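Local atomic coordinates of spike protein P1 (Pseudoalteromonas phage pm2, PDB entry 2VVE), a protein that binds the host cell receptor as the spike at the fivefold vertices of the virion, with its C-terminal part responsible for receptor binding. Residues K91-R96 with P114-D119; K98-E103 with F205-E210; P128-A133 with T190-V195; A156-E161 with L169-S174. All blocks are in the same frame, centred on the assembly; numbering follows the deposited sequence.

Contact 1 of 4, residues K91-R96 with P114-D119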
# COMPACT_ATOMS: atom_id res chain seq x y z
N LYS A 91 -16.38 -18.36 17.78
CA LYS A 91 -17.54 -17.57 18.15
C LYS A 91 -18.11 -18.10 19.46
O LYS A 91 -17.95 -19.29 19.80
CB LYS A 91 -18.65 -17.68 17.09
CG LYS A 91 -18.43 -16.92 15.80
CD LYS A 91 -18.62 -15.41 15.97
CE LYS A 91 -18.33 -14.71 14.65
NZ LYS A 91 -18.14 -13.23 14.77
N GLU A 92 -18.75 -17.21 20.20
CA GLU A 92 -19.65 -17.61 21.28
C GLU A 92 -20.98 -16.95 21.00
O GLU A 92 -21.03 -15.74 20.74
CB GLU A 92 -19.10 -17.20 22.64
CG GLU A 92 -17.80 -17.88 23.01
CD GLU A 92 -17.17 -17.32 24.26
OE1 GLU A 92 -17.66 -17.63 25.37
OE2 GLU A 92 -16.19 -16.57 24.13
N TYR A 93 -22.05 -17.74 21.02
CA TYR A 93 -23.38 -17.21 20.75
C TYR A 93 -24.27 -17.34 21.98
O TYR A 93 -24.24 -18.36 22.68
CB TYR A 93 -24.03 -17.96 19.59
CG TYR A 93 -23.33 -17.82 18.27
CD1 TYR A 93 -23.44 -16.65 17.51
CD2 TYR A 93 -22.58 -18.87 17.73
CE1 TYR A 93 -22.82 -16.52 16.26
CE2 TYR A 93 -21.96 -18.76 16.49
CZ TYR A 93 -22.08 -17.58 15.77
OH TYR A 93 -21.46 -17.46 14.54
N SER A 94 -25.06 -16.30 22.22
CA SER A 94 -26.13 -16.38 23.21
C SER A 94 -27.49 -16.52 22.51
O SER A 94 -28.44 -17.01 23.11
CB SER A 94 -26.12 -15.15 24.13
OG SER A 94 -26.30 -13.96 23.39
N ALA A 95 -27.56 -16.10 21.24
CA ALA A 95 -28.78 -16.19 20.45
C ALA A 95 -29.03 -17.61 19.97
O ALA A 95 -28.10 -18.30 19.57
CB ALA A 95 -28.72 -15.25 19.26
N ARG A 96 -30.29 -18.03 20.01
CA ARG A 96 -30.67 -19.35 19.49
C ARG A 96 -30.33 -19.44 18.01
O ARG A 96 -30.54 -18.49 17.25
CB ARG A 96 -32.16 -19.57 19.70
CG ARG A 96 -32.57 -19.69 21.17
CD ARG A 96 -34.01 -19.26 21.42
NE ARG A 96 -34.95 -20.02 20.60
CZ ARG A 96 -36.27 -19.84 20.59
NH1 ARG A 96 -36.85 -18.93 21.38
NH2 ARG A 96 -37.02 -20.59 19.80
N PRO A 114 -26.26 -16.29 11.20
CA PRO A 114 -24.88 -15.93 11.56
C PRO A 114 -23.84 -16.94 11.11
O PRO A 114 -24.06 -18.16 11.16
CB PRO A 114 -24.93 -15.81 13.08
CG PRO A 114 -26.34 -15.40 13.36
CD PRO A 114 -27.13 -16.24 12.39
N PHE A 115 -22.71 -16.41 10.66
CA PHE A 115 -21.61 -17.25 10.20
C PHE A 115 -20.28 -16.76 10.77
O PHE A 115 -20.18 -15.67 11.38
CB PHE A 115 -21.55 -17.24 8.65
CG PHE A 115 -21.32 -15.87 8.06
CD1 PHE A 115 -20.05 -15.30 8.02
CD2 PHE A 115 -22.40 -15.14 7.54
CE1 PHE A 115 -19.85 -14.04 7.47
CE2 PHE A 115 -22.21 -13.88 6.99
CZ PHE A 115 -20.93 -13.32 6.96
N PHE A 116 -19.24 -17.56 10.57
CA PHE A 116 -17.88 -17.11 10.81
C PHE A 116 -17.02 -17.73 9.72
O PHE A 116 -17.41 -18.70 9.09
CB PHE A 116 -17.41 -17.49 12.22
CG PHE A 116 -17.27 -18.97 12.45
CD1 PHE A 116 -16.05 -19.61 12.21
CD2 PHE A 116 -18.36 -19.73 12.87
CE1 PHE A 116 -15.90 -20.97 12.41
CE2 PHE A 116 -18.23 -21.11 13.06
CZ PHE A 116 -17.00 -21.73 12.83
N ASP A 117 -15.84 -17.16 9.51
CA ASP A 117 -14.93 -17.64 8.48
C ASP A 117 -13.72 -18.34 9.11
O ASP A 117 -13.24 -17.92 10.17
CB ASP A 117 -14.44 -16.49 7.59
CG ASP A 117 -15.55 -15.91 6.69
OD1 ASP A 117 -16.52 -16.63 6.38
OD2 ASP A 117 -15.44 -14.73 6.29
N ILE A 118 -13.26 -19.41 8.47
CA ILE A 118 -11.98 -20.03 8.83
C ILE A 118 -11.01 -19.79 7.68
O ILE A 118 -11.26 -20.20 6.55
CB ILE A 118 -12.09 -21.56 9.08
CG1 ILE A 118 -13.16 -21.87 10.13
CG2 ILE A 118 -10.72 -22.16 9.47
CD1 ILE A 118 -13.47 -23.37 10.27
N ASP A 119 -9.90 -19.12 7.98
CA ASP A 119 -8.85 -18.92 6.98
C ASP A 119 -7.85 -20.06 7.09
O ASP A 119 -7.03 -20.10 8.01
CB ASP A 119 -8.18 -17.56 7.17
CG ASP A 119 -7.24 -17.19 6.04
OD1 ASP A 119 -7.20 -17.90 5.01
OD2 ASP A 119 -6.54 -16.17 6.18
O HOH W 1 -18.71 -13.50 11.48
O HOH W 2 -21.52 -14.82 13.53

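Contact 2 of 4, residues K98-E103 with F205-E210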
# COMPACT_ATOMS: atom_id res chain seq x y z
N LYS A 98 -30.64 -20.64 14.07
CA LYS A 98 -31.79 -20.82 13.18
C LYS A 98 -31.91 -22.21 12.56
O LYS A 98 -30.90 -22.90 12.33
CB LYS A 98 -31.83 -19.73 12.09
CG LYS A 98 -31.96 -18.34 12.70
CD LYS A 98 -31.82 -17.21 11.71
CE LYS A 98 -32.12 -15.90 12.42
NZ LYS A 98 -32.10 -14.70 11.55
N TYR A 99 -33.16 -22.63 12.32
CA TYR A 99 -33.41 -23.76 11.44
C TYR A 99 -32.94 -23.44 10.02
O TYR A 99 -33.30 -22.40 9.46
CB TYR A 99 -34.90 -24.09 11.36
CG TYR A 99 -35.58 -24.48 12.65
CD1 TYR A 99 -35.39 -25.75 13.19
CD2 TYR A 99 -36.44 -23.61 13.31
CE1 TYR A 99 -36.04 -26.14 14.37
CE2 TYR A 99 -37.10 -23.97 14.49
CZ TYR A 99 -36.90 -25.24 15.01
OH TYR A 99 -37.52 -25.62 16.17
N ALA A 100 -32.16 -24.34 9.43
CA ALA A 100 -31.74 -24.14 8.04
C ALA A 100 -31.59 -25.42 7.25
O ALA A 100 -30.91 -26.36 7.69
CB ALA A 100 -30.45 -23.31 7.97
N GLN A 101 -32.21 -25.44 6.07
CA GLN A 101 -31.95 -26.46 5.06
C GLN A 101 -30.74 -26.01 4.26
O GLN A 101 -30.35 -24.85 4.31
CB GLN A 101 -33.15 -26.64 4.12
CG GLN A 101 -34.40 -27.05 4.84
CD GLN A 101 -35.54 -27.36 3.91
OE1 GLN A 101 -35.83 -28.52 3.65
NE2 GLN A 101 -36.20 -26.33 3.41
N ASN A 102 -30.15 -26.93 3.51
CA ASN A 102 -28.97 -26.58 2.76
C ASN A 102 -29.34 -25.87 1.46
O ASN A 102 -29.44 -26.48 0.39
CB ASN A 102 -28.06 -27.80 2.54
CG ASN A 102 -26.71 -27.40 1.97
OD1 ASN A 102 -26.47 -26.21 1.67
ND2 ASN A 102 -25.82 -28.37 1.82
N GLU A 103 -29.54 -24.55 1.59
CA GLU A 103 -30.07 -23.70 0.53
C GLU A 103 -28.95 -22.91 -0.16
O GLU A 103 -29.18 -22.11 -1.08
CB GLU A 103 -31.11 -22.74 1.12
CG GLU A 103 -32.33 -23.43 1.74
CD GLU A 103 -33.43 -23.72 0.74
OE1 GLU A 103 -33.14 -23.92 -0.46
OE2 GLU A 103 -34.61 -23.76 1.17
N PHE A 205 -21.60 -21.82 8.70
CA PHE A 205 -22.91 -21.49 9.30
C PHE A 205 -23.31 -22.56 10.33
O PHE A 205 -23.66 -23.70 9.96
CB PHE A 205 -24.01 -21.41 8.22
CG PHE A 205 -23.78 -20.39 7.14
CD1 PHE A 205 -24.41 -19.15 7.19
CD2 PHE A 205 -22.96 -20.69 6.04
CE1 PHE A 205 -24.22 -18.21 6.18
CE2 PHE A 205 -22.77 -19.74 5.03
CZ PHE A 205 -23.38 -18.50 5.10
N PRO A 206 -23.23 -22.23 11.63
CA PRO A 206 -23.76 -23.15 12.64
C PRO A 206 -25.30 -23.11 12.62
O PRO A 206 -25.91 -22.05 12.82
CB PRO A 206 -23.20 -22.59 13.96
CG PRO A 206 -22.10 -21.63 13.56
CD PRO A 206 -22.58 -21.06 12.25
N VAL A 207 -25.91 -24.27 12.37
CA VAL A 207 -27.36 -24.35 12.19
C VAL A 207 -28.01 -25.53 12.89
O VAL A 207 -27.33 -26.52 13.24
CB VAL A 207 -27.75 -24.44 10.68
CG1 VAL A 207 -27.18 -23.27 9.90
CG2 VAL A 207 -27.29 -25.78 10.08
N GLU A 208 -29.33 -25.44 13.07
CA GLU A 208 -30.15 -26.60 13.43
C GLU A 208 -30.76 -27.18 12.13
O GLU A 208 -31.43 -26.45 11.39
CB GLU A 208 -31.25 -26.20 14.42
CG GLU A 208 -32.21 -27.35 14.78
CD GLU A 208 -31.48 -28.61 15.26
OE1 GLU A 208 -30.81 -28.56 16.34
OE2 GLU A 208 -31.57 -29.65 14.57
N THR A 209 -30.54 -28.47 11.86
CA THR A 209 -30.99 -29.07 10.58
C THR A 209 -32.35 -29.76 10.67
O THR A 209 -32.94 -30.12 9.64
CB THR A 209 -29.97 -30.11 10.01
OG1 THR A 209 -29.86 -31.22 10.91
CG2 THR A 209 -28.61 -29.48 9.77
N GLU A 210 -32.82 -29.97 11.89
CA GLU A 210 -34.03 -30.75 12.11
C GLU A 210 -35.14 -29.82 12.54
O GLU A 210 -35.03 -29.14 13.56
CB GLU A 210 -33.77 -31.84 13.17
CG GLU A 210 -34.96 -32.76 13.46
CD GLU A 210 -35.26 -33.74 12.35
OE1 GLU A 210 -34.30 -34.27 11.73
OE2 GLU A 210 -36.45 -33.98 12.09

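Contact 3 of 4, residues P128-A133 with T190-V195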
# COMPACT_ATOMS: atom_id res chain seq x y z
N PRO A 128 -6.87 -32.73 7.54
CA PRO A 128 -8.06 -32.81 8.40
C PRO A 128 -7.82 -32.22 9.79
O PRO A 128 -6.72 -32.36 10.36
CB PRO A 128 -8.32 -34.32 8.51
CG PRO A 128 -7.54 -34.95 7.36
CD PRO A 128 -6.35 -34.06 7.17
N PHE A 129 -8.84 -31.56 10.33
CA PHE A 129 -8.75 -30.95 11.65
C PHE A 129 -10.08 -31.04 12.39
O PHE A 129 -11.14 -31.17 11.77
CB PHE A 129 -8.30 -29.49 11.54
CG PHE A 129 -9.28 -28.59 10.85
CD1 PHE A 129 -10.26 -27.92 11.58
CD2 PHE A 129 -9.23 -28.40 9.46
CE1 PHE A 129 -11.18 -27.08 10.94
CE2 PHE A 129 -10.14 -27.57 8.82
CZ PHE A 129 -11.12 -26.91 9.56
N SER A 130 -10.00 -31.01 13.71
CA SER A 130 -11.19 -31.07 14.57
C SER A 130 -11.86 -29.71 14.72
O SER A 130 -11.22 -28.74 15.11
CB SER A 130 -10.81 -31.61 15.96
OG SER A 130 -11.93 -31.55 16.85
N LEU A 131 -13.15 -29.67 14.40
CA LEU A 131 -13.98 -28.50 14.67
C LEU A 131 -15.10 -28.90 15.62
O LEU A 131 -15.85 -29.84 15.36
CB LEU A 131 -14.56 -27.92 13.37
CG LEU A 131 -15.34 -26.60 13.41
CD1 LEU A 131 -14.49 -25.45 13.95
CD2 LEU A 131 -15.85 -26.25 12.02
N LYS A 132 -15.20 -28.17 16.73
CA LYS A 132 -16.13 -28.52 17.79
C LYS A 132 -17.07 -27.38 18.14
O LYS A 132 -16.78 -26.22 17.85
CB LYS A 132 -15.36 -28.92 19.04
CG LYS A 132 -14.58 -30.22 18.94
CD LYS A 132 -13.81 -30.45 20.23
CE LYS A 132 -12.90 -31.67 20.15
NZ LYS A 132 -12.01 -31.77 21.37
N ALA A 133 -18.19 -27.73 18.75
CA ALA A 133 -19.05 -26.73 19.38
C ALA A 133 -19.65 -27.27 20.66
O ALA A 133 -20.00 -28.46 20.74
CB ALA A 133 -20.14 -26.27 18.43
N THR A 190 -21.39 -31.83 22.87
CA THR A 190 -20.28 -31.43 22.02
C THR A 190 -20.45 -31.95 20.59
O THR A 190 -20.46 -33.16 20.35
CB THR A 190 -18.91 -31.84 22.61
OG1 THR A 190 -18.75 -31.22 23.89
CG2 THR A 190 -17.77 -31.39 21.69
N LEU A 191 -20.61 -31.01 19.67
CA LEU A 191 -20.57 -31.33 18.25
C LEU A 191 -19.08 -31.43 17.93
O LEU A 191 -18.30 -30.54 18.27
CB LEU A 191 -21.29 -30.23 17.45
CG LEU A 191 -21.26 -30.25 15.92
CD1 LEU A 191 -21.85 -31.53 15.33
CD2 LEU A 191 -21.95 -29.02 15.33
N ASP A 192 -18.65 -32.55 17.34
CA ASP A 192 -17.23 -32.76 17.07
C ASP A 192 -17.07 -33.44 15.72
O ASP A 192 -17.39 -34.63 15.57
CB ASP A 192 -16.58 -33.59 18.19
CG ASP A 192 -15.05 -33.75 18.03
OD1 ASP A 192 -14.43 -33.27 17.05
OD2 ASP A 192 -14.46 -34.37 18.94
N VAL A 193 -16.62 -32.67 14.74
CA VAL A 193 -16.41 -33.20 13.40
C VAL A 193 -14.98 -32.98 12.93
O VAL A 193 -14.33 -32.00 13.31
CB VAL A 193 -17.42 -32.58 12.36
CG1 VAL A 193 -18.86 -32.93 12.74
CG2 VAL A 193 -17.22 -31.07 12.24
N MET A 194 -14.50 -33.90 12.11
CA MET A 194 -13.29 -33.67 11.36
C MET A 194 -13.70 -33.00 10.05
O MET A 194 -14.65 -33.43 9.39
CB MET A 194 -12.57 -34.99 11.06
CG MET A 194 -12.05 -35.73 12.29
SD MET A 194 -10.90 -34.74 13.28
CE MET A 194 -9.57 -34.50 12.12
N VAL A 195 -12.97 -31.96 9.68
CA VAL A 195 -13.21 -31.26 8.43
C VAL A 195 -11.90 -31.17 7.66
O VAL A 195 -10.83 -30.96 8.26
CB VAL A 195 -13.80 -29.85 8.69
CG1 VAL A 195 -14.07 -29.13 7.40
CG2 VAL A 195 -15.08 -29.96 9.49

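Contact 4 of 4, residues A156-E161 with L169-S174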
# COMPACT_ATOMS: atom_id res chain seq x y z
N ALA A 156 -25.58 -28.74 12.98
CA ALA A 156 -24.60 -28.93 11.90
C ALA A 156 -23.77 -27.67 11.70
O ALA A 156 -24.16 -26.58 12.14
CB ALA A 156 -25.29 -29.32 10.60
N PHE A 157 -22.60 -27.85 11.08
CA PHE A 157 -21.91 -26.75 10.41
C PHE A 157 -22.15 -26.93 8.94
O PHE A 157 -21.88 -28.01 8.41
CB PHE A 157 -20.40 -26.81 10.64
CG PHE A 157 -20.00 -26.73 12.08
CD1 PHE A 157 -20.34 -25.62 12.85
CD2 PHE A 157 -19.27 -27.76 12.66
CE1 PHE A 157 -19.94 -25.54 14.21
CE2 PHE A 157 -18.87 -27.70 14.01
CZ PHE A 157 -19.21 -26.58 14.78
N TYR A 158 -22.69 -25.89 8.29
CA TYR A 158 -22.70 -25.84 6.83
C TYR A 158 -21.47 -25.03 6.41
O TYR A 158 -21.35 -23.86 6.78
CB TYR A 158 -23.96 -25.15 6.30
CG TYR A 158 -25.26 -25.91 6.47
CD1 TYR A 158 -25.29 -27.24 6.93
CD2 TYR A 158 -26.46 -25.30 6.16
CE1 TYR A 158 -26.51 -27.91 7.08
CE2 TYR A 158 -27.66 -25.96 6.30
CZ TYR A 158 -27.69 -27.26 6.74
OH TYR A 158 -28.93 -27.87 6.85
N ILE A 159 -20.57 -25.64 5.64
CA ILE A 159 -19.30 -25.00 5.30
C ILE A 159 -19.12 -24.92 3.78
O ILE A 159 -19.36 -25.90 3.06
CB ILE A 159 -18.09 -25.75 5.92
CG1 ILE A 159 -18.32 -26.00 7.43
CG2 ILE A 159 -16.77 -24.99 5.66
CD1 ILE A 159 -17.15 -26.67 8.16
N THR A 160 -18.68 -23.76 3.28
CA THR A 160 -18.44 -23.64 1.83
C THR A 160 -17.30 -24.60 1.44
O THR A 160 -16.30 -24.70 2.14
CB THR A 160 -18.10 -22.19 1.41
OG1 THR A 160 -16.96 -21.74 2.14
CG2 THR A 160 -19.28 -21.23 1.68
N GLU A 161 -17.46 -25.34 0.34
CA GLU A 161 -16.39 -26.24 -0.12
C GLU A 161 -15.33 -25.46 -0.88
O GLU A 161 -14.14 -25.80 -0.84
CB GLU A 161 -16.93 -27.39 -0.98
CG GLU A 161 -15.88 -28.49 -1.21
CD GLU A 161 -16.47 -29.79 -1.71
OE1 GLU A 161 -17.08 -29.80 -2.80
OE2 GLU A 161 -16.31 -30.82 -1.00
N LEU A 169 -22.67 -25.50 -0.07
CA LEU A 169 -22.30 -25.80 1.31
C LEU A 169 -22.25 -27.30 1.54
O LEU A 169 -23.05 -28.04 0.96
CB LEU A 169 -23.31 -25.20 2.29
CG LEU A 169 -23.62 -23.70 2.15
CD1 LEU A 169 -24.77 -23.30 3.05
CD2 LEU A 169 -22.39 -22.89 2.48
N ILE A 170 -21.32 -27.72 2.41
CA ILE A 170 -21.25 -29.10 2.89
C ILE A 170 -21.75 -29.14 4.33
O ILE A 170 -21.33 -28.35 5.19
CB ILE A 170 -19.81 -29.67 2.81
CG1 ILE A 170 -19.21 -29.45 1.41
CG2 ILE A 170 -19.75 -31.16 3.27
CD1 ILE A 170 -20.07 -29.96 0.23
N LYS A 171 -22.69 -30.04 4.58
CA LYS A 171 -23.24 -30.23 5.91
C LYS A 171 -22.39 -31.20 6.73
O LYS A 171 -22.19 -32.35 6.32
CB LYS A 171 -24.67 -30.77 5.79
CG LYS A 171 -25.28 -31.27 7.10
CD LYS A 171 -26.71 -31.78 6.88
CE LYS A 171 -26.73 -33.09 6.10
NZ LYS A 171 -28.13 -33.54 5.87
N TYR A 172 -21.92 -30.76 7.90
CA TYR A 172 -21.17 -31.65 8.81
C TYR A 172 -21.91 -31.87 10.11
O TYR A 172 -22.33 -30.91 10.78
CB TYR A 172 -19.79 -31.09 9.14
CG TYR A 172 -18.86 -31.04 7.97
CD1 TYR A 172 -18.01 -32.11 7.69
CD2 TYR A 172 -18.80 -29.91 7.16
CE1 TYR A 172 -17.14 -32.07 6.60
CE2 TYR A 172 -17.92 -29.86 6.08
CZ TYR A 172 -17.10 -30.94 5.81
OH TYR A 172 -16.24 -30.89 4.73
N THR A 173 -22.06 -33.14 10.48
CA THR A 173 -22.76 -33.54 11.71
C THR A 173 -21.99 -34.63 12.47
O THR A 173 -21.15 -35.34 11.89
CB THR A 173 -24.19 -34.06 11.43
OG1 THR A 173 -24.13 -35.15 10.50
CG2 THR A 173 -25.10 -32.96 10.85
N SER A 174 -22.27 -34.77 13.77
CA SER A 174 -21.67 -35.85 14.57
C SER A 174 -22.64 -36.58 15.50
O SER A 174 -22.36 -37.70 15.94
CB SER A 174 -20.47 -35.33 15.38
OG SER A 174 -20.89 -34.56 16.50

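Contact 1 of 4, residues K91-R96 with P114-D119
This is a small, water-bridged surface contact between the two beta sheets of one domain, made by the side chains of Lys91, Tyr93, Pro114 and Phe116. Residues 91-96 leave the end of strand 88-91, and residues 114-119 lead into strand 116-120. The backbones stay well apart, with CA of Lys91 7.4 Å from CA of Phe116, so side chains and water do the joining.

The lysine works through its aliphatic part. Its chain bends at chi2 (-74°), which lays both CG and CE against CB of Phe116. Lys91 CG is 3.8 Å from Phe116 CB, and the two side chains run past each other in opposite directions. The phenolic oxygen of Tyr93 lies at the edge of the Phe116 ring, near its plane. The Tyr93 ring also crosses Pro114 obliquely, with CE1 of Tyr93 3.9 Å from CB of Pro114.

The carbonyl oxygen of Phe115 is gripped by two waters. One donates to Phe115 O at 2.6 Å and is reached weakly by Lys91 NZ. The second donates to Phe115 O at 2.7 Å and is hydrogen-bonded to Tyr93 OH at 2.8 Å, lying in the plane of the tyrosine ring at its edge. Tyr93 OH thus reaches this carbonyl firmly through one water, and Lys91 NZ only weakly through the other.

The Phe116 ring meets that of Phe90 and touches Val234. Lys91 and Tyr93 bond through their backbones to Val234 and Phe231 of strand 229-236, while Phe116 bonds to Val204 of strand 200-208.

Contact 2 of 4, residues K98-E103 with F205-E210
A single beta bridge, between Tyr99 and Glu208, pins the loop of residues 98-103 to the end of strand 200-208. Two backbone hydrogen bonds make it. Glu208 N donates to Lys98 O at 3.1 Å, and Ala100 N donates to Glu208 O at 3.0 Å. Glu208 is therefore held on both its N-H and its carbonyl. The same carbonyl also receives a CA-H...O contact from Tyr99 CA, at 3.3 Å.

The Tyr99 ring lies beside the Glu208 side chain, pointing the same way. Ring and carboxylate planes are 64° apart, and CD1 of Tyr99 is 3.9 Å from CG of Glu208. The backbone oxygen of Glu210 sits in the ring plane at the edge, 3.3 Å from Tyr99 CE1.

The bridge anchors the connection between strand 88-91 and helix 105-110 on the sheet that holds strands 116-120, 151-160 and 200-208. The bend of Glu208 at chi2 (53°) brings its carboxylate back to the backbone just after it. There OE2 accepts Glu210 N at 3.0 Å through its anti lone pair, and also Lys154 N; OE1 bonds to Thr229 OG1. Tyr99 OH is bonded to His221 ND1.

Farther along the loop, the methyl group of Ala100 packs on Val207, with Ala100 CB 3.8 Å from Val207 CG1. Ala100 O is hydrogen-bonded to Tyr158 OH.

Contact 3 of 4, residues P128-A133 with T190-V195
Val195 and Phe129 face each other as an antiparallel hydrogen-bonded pair and, with Ala133, have the most surface buried by the contact. Phe129 N donates to Val195 O, and Val195 N donates to Phe129 O, each at 2.9 Å. Chi1 of Phe129 is 66°, which sets CG between its own N and carbonyl carbon and brings the ring beside Val195. CB of Val195 then lies over one face of that ring, 4.1 Å from CZ. CD2 of the ring also comes 3.2 Å from Val195 O.

Ala133, at the other end of the ladder, pairs with Leu191 in the same way. Its CB is 4.2 Å from CB of Leu191, and both side chains go to the face that also carries Leu131 and Val193. That face is buried: Phe157 of strand 151-160 packs against Leu131, Ala133, Leu191 and Val193.

Ser130, Lys132, Asp192 and Met194 point to the other face. The extended Lys132 chain runs alongside Asp192, with CE 3.3 Å from OD2, but NZ makes its salt bridge with Asp237. Ser130 OG lies 3.0 Å from Asp192 OD1. The doubly bent Met194 chain brings CE back to Pro128, 3.8 Å from CB.

Strand 189-195 is the outermost strand, within this chain, of a four-stranded antiparallel sheet. One apolar face turned to a second sheet and a largely polar face, with Met194 at one end, turned outward are typical of a beta sandwich, here consistent with a jelly-roll-like domain.

Contact 4 of 4, residues A156-E161 with L169-S174
Strands 156-160 and 169-172 run antiparallel, their short axes 4.2 Å apart and at 151°. Four backbone hydrogen bonds join them in two reciprocal pairs. Phe157 N donates to Tyr172 O at 3.1 Å, and Tyr172 N returns to Phe157 O at 2.8 Å. Ile159 and Ile170 exchange bonds likewise. Between these, Tyr158 and Lys171 form a non-hydrogen-bonded pair; Thr160 and Leu169 form another beyond Ile159 and Ile170.

On the face of Tyr158, the tyrosine ring and the Lys171 chain lie side by side. Lys171 CG touches the ring edge near its plane, 3.6 Å from CE1. Leu169 crosses Tyr158 at about a right angle and spreads its two methyls: CD1 is 3.8 Å from Tyr158 CB, and CD2 is 3.6 Å from Thr160 CG2.

The two strands form a beta hairpin in the sheet that also holds strands 116-120 and 200-208. Strand 200-208 pairs with strand 151-160 along its other edge, through Ala156, Tyr158 and Thr160. The Tyr158 face also meets Leu108 of helix 105-110, and the Tyr158 hydroxyl reaches Ala100 in the loop of residues 98-103.

Phe157, Ile159, Ile170 and Tyr172 point to the opposite face. With CG1 anti to the carbonyl carbon (chi1 -50°), Ile159 sends CD1 to within 3.8 Å of Tyr172 CD2. The Phe157 carbonyl oxygen lies in the Tyr172 ring plane, at the edge. Tyr172 also packs on Val195 of strand 189-195. Beyond the strand, Glu161 CB meets Ile170 CG1 at 3.9 Å.

In the fold
All four contacts fall within one domain of the spike and together span its two sheets. Contacts 2 and 4 are the closest, with centres about 9 Å apart. Tyr158 joins them: its O accepts Phe205 N from the neighbouring strand, and its hydroxyl bonds to the loop of residues 98-103. Contact 3 belongs to the other sheet, and its centre is about 11 Å from that of contact 4. Phe157 and Ser174 reach it from there. Contact 1 touches contact 2 where Pro206 packs on Tyr93 and Phe116, and contact 3 where Ile118 meets Leu131. The bound calcium ion, at Ser150, Asp212 and Asp214, lies about 8 Å from the Glu210 side chain of contact 2.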